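Side-chain contact in L-isoleucine-4-hydroxylase (Bacillus thuringiensis, PDB 6LNH), which hydroxylates free L-isoleucine to (4S)-4-hydroxy-L-isoleucine, using iron, oxygen and 2-oxoglutarate, and also accepts several related aliphatic and sulfur-containing amino acids: residues Tyr57-Asp62 with Ala69-Arg74. Numbering follows the deposited sequence.
Sequences YNLEDD and ARSYSR
Asp-61 lies against Ala-69, and its OD1 has two partners. One is Lys-155 on strand 145-156, in a salt bridge. The other is the backbone N of Asp-62, 2.7 Å from Asp-61 OD1, in a weak bond bent to 128°. The fold is the double-stranded beta-helix (cupin) of the 2-oxoglutarate/iron dioxygenases. Here the loop between helix 44-54 and strand 68-77 packs beside the start of that strand. No hydrogen bond joins the two segments, so the fit is mainly van der Waals. The Ala-69 methyl is the central piece. Its CB is 3.1 Å from Glu-60 O, a tight approach, and 4.1 Å from Leu-59 CB. The same Ala-69 CB is 4.2 Å from Asp-61 CA. Arg-70 sends its CB away from the loop. The side chain of Arg-70 lies about 9 Å from the bound iron ion. That iron is held by His-170, Asp-172 and His-223. Leu-59 also packs on Gln-151 and Arg-153 of strand 145-156, so it bridges loop and sheet. The CB of Leu-59 points toward strand 68-77. CG is anti to the residue's own carbonyl carbon (chi1 -54°) and CD1 is anti to CA, which carries the other branch, CD2, to Ser-71. Ser-71 turns its CB toward the loop in return. Leu-59 CD2 is 3.9 Å from Ser-71 CB. It is closer still to the hydroxyl, with Leu-59 CD2 3.3 Å from Ser-71 OG, a methyl that is no bonding partner for that oxygen.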
loop_
_atom_site.group_PDB
_atom_site.type_symbol
_atom_site.label_atom_id
_atom_site.label_comp_id
_atom_site.label_asym_id
_atom_site.label_seq_id
_atom_site.Cartn_x
_atom_site.Cartn_y
_atom_site.Cartn_z
ATOM N N TYR C 57 -21.482 6.316 -8.124
ATOM C CA TYR C 57 -21.950 5.113 -8.796
ATOM C C TYR C 57 -23.148 5.366 -9.706
ATOM O O TYR C 57 -23.638 4.417 -10.328
ATOM C CB TYR C 57 -22.302 4.030 -7.769
ATOM C CG TYR C 57 -21.116 3.514 -6.983
ATOM C CD1 TYR C 57 -20.581 4.243 -5.928
ATOM C CD2 TYR C 57 -20.520 2.303 -7.310
ATOM C CE1 TYR C 57 -19.495 3.775 -5.212
ATOM C CE2 TYR C 57 -19.429 1.827 -6.601
ATOM C CZ TYR C 57 -18.922 2.567 -5.553
ATOM O OH TYR C 57 -17.838 2.103 -4.843
ATOM N N ASN C 58 -23.643 6.606 -9.786
ATOM C CA ASN C 58 -24.759 6.953 -10.658
ATOM C C ASN C 58 -24.336 7.691 -11.925
ATOM O O ASN C 58 -25.176 7.910 -12.803
ATOM C CB ASN C 58 -25.783 7.798 -9.888
ATOM C CG ASN C 58 -26.473 7.012 -8.786
ATOM O OD1 ASN C 58 -26.992 5.920 -9.018
ATOM N ND2 ASN C 58 -26.473 7.563 -7.579
ATOM N N LEU C 59 -23.068 8.087 -12.031
ATOM C CA LEU C 59 -22.569 8.777 -13.216
ATOM C C LEU C 59 -22.602 7.869 -14.441
ATOM O O LEU C 59 -22.308 6.676 -14.360
ATOM C CB LEU C 59 -21.147 9.283 -12.973
ATOM C CG LEU C 59 -20.958 10.155 -11.731
ATOM C CD1 LEU C 59 -19.499 10.535 -11.559
ATOM C CD2 LEU C 59 -21.835 11.398 -11.796
ATOM N N GLU C 60 -22.967 8.443 -15.584
ATOM C CA GLU C 60 -23.076 7.705 -16.836
ATOM C C GLU C 60 -21.756 7.704 -17.599
ATOM O O GLU C 60 -20.945 8.625 -17.480
ATOM C CB GLU C 60 -24.167 8.298 -17.733
ATOM C CG GLU C 60 -25.573 8.213 -17.174
ATOM C CD GLU C 60 -26.337 7.045 -17.772
ATOM O OE1 GLU C 60 -26.317 6.889 -19.013
ATOM O OE2 GLU C 60 -26.952 6.279 -17.002
ATOM N N ASP C 61 -21.561 6.667 -18.409
ATOM C CA ASP C 61 -20.308 6.505 -19.135
ATOM C C ASP C 61 -20.234 7.485 -20.302
ATOM O O ASP C 61 -21.237 7.812 -20.942
ATOM C CB ASP C 61 -20.142 5.067 -19.634
ATOM C CG ASP C 61 -18.688 4.711 -19.902
ATOM O OD1 ASP C 61 -17.823 5.606 -19.782
ATOM O OD2 ASP C 61 -18.408 3.541 -20.236
ATOM N N ASP C 62 -19.016 7.938 -20.583
ATOM C CA ASP C 62 -18.733 8.976 -21.561
ATOM C C ASP C 62 -18.808 8.421 -22.983
ATOM O O ASP C 62 -18.790 7.208 -23.210
ATOM C CB ASP C 62 -17.341 9.555 -21.256
ATOM C CG ASP C 62 -16.913 10.676 -22.194
ATOM O OD1 ASP C 62 -16.850 10.468 -23.424
ATOM O OD2 ASP C 62 -16.571 11.759 -21.680
ATOM N N ALA C 69 -16.054 8.885 -16.550
ATOM C CA ALA C 69 -17.454 9.368 -16.493
ATOM C C ALA C 69 -17.487 10.679 -15.702
ATOM O O ALA C 69 -16.663 10.822 -14.787
ATOM C CB ALA C 69 -18.332 8.323 -15.854
ATOM N N ARG C 70 -18.407 11.592 -16.029
ATOM C CA ARG C 70 -18.433 12.895 -15.313
ATOM C C ARG C 70 -19.794 13.590 -15.430
ATOM O O ARG C 70 -20.588 13.222 -16.309
ATOM C CB ARG C 70 -17.351 13.815 -15.884
ATOM C CG ARG C 70 -17.611 14.255 -17.318
ATOM C CD ARG C 70 -16.515 15.140 -17.875
ATOM N NE ARG C 70 -16.359 16.373 -17.120
ATOM C CZ ARG C 70 -15.190 16.935 -16.840
ATOM N NH1 ARG C 70 -14.070 16.373 -17.255
ATOM N NH2 ARG C 70 -15.144 18.056 -16.145
ATOM N N SER C 71 -20.015 14.570 -14.547
ATOM C CA SER C 71 -21.198 15.410 -14.479
ATOM C C SER C 71 -20.735 16.824 -14.173
ATOM O O SER C 71 -19.693 17.022 -13.541
ATOM C CB SER C 71 -22.187 14.936 -13.404
ATOM O OG SER C 71 -22.876 13.771 -13.816
ATOM N N TYR C 72 -21.499 17.808 -14.636
ATOM C CA TYR C 72 -21.087 19.194 -14.495
ATOM C C TYR C 72 -22.286 20.064 -14.152
ATOM O O TYR C 72 -23.368 19.902 -14.722
ATOM C CB TYR C 72 -20.410 19.675 -15.788
ATOM C CG TYR C 72 -20.129 21.159 -15.892
ATOM C CD1 TYR C 72 -19.305 21.798 -14.977
ATOM C CD2 TYR C 72 -20.650 21.910 -16.940
ATOM C CE1 TYR C 72 -19.028 23.151 -15.087
ATOM C CE2 TYR C 72 -20.380 23.261 -17.058
ATOM C CZ TYR C 72 -19.570 23.877 -16.129
ATOM O OH TYR C 72 -19.298 25.222 -16.243
ATOM N N SER C 73 -22.075 20.986 -13.216
ATOM C CA SER C 73 -23.039 22.027 -12.897
ATOM C C SER C 73 -22.255 23.239 -12.424
ATOM O O SER C 73 -21.113 23.122 -11.972
ATOM C CB SER C 73 -24.042 21.572 -11.828
ATOM O OG SER C 73 -24.902 20.562 -12.329
ATOM N N ARG C 74 -22.877 24.410 -12.527
ATOM C CA ARG C 74 -22.190 25.649 -12.200
ATOM C C ARG C 74 -23.150 26.631 -11.547
ATOM O O ARG C 74 -24.361 26.598 -11.781
ATOM C CB ARG C 74 -21.555 26.285 -13.445
ATOM C CG ARG C 74 -22.511 26.480 -14.605
ATOM C CD ARG C 74 -21.878 27.342 -15.681
ATOM N NE ARG C 74 -22.795 27.618 -16.781
ATOM C CZ ARG C 74 -22.680 27.096 -17.997
ATOM N NH1 ARG C 74 -21.678 26.273 -18.277
ATOM N NH2 ARG C 74 -23.561 27.405 -18.938
#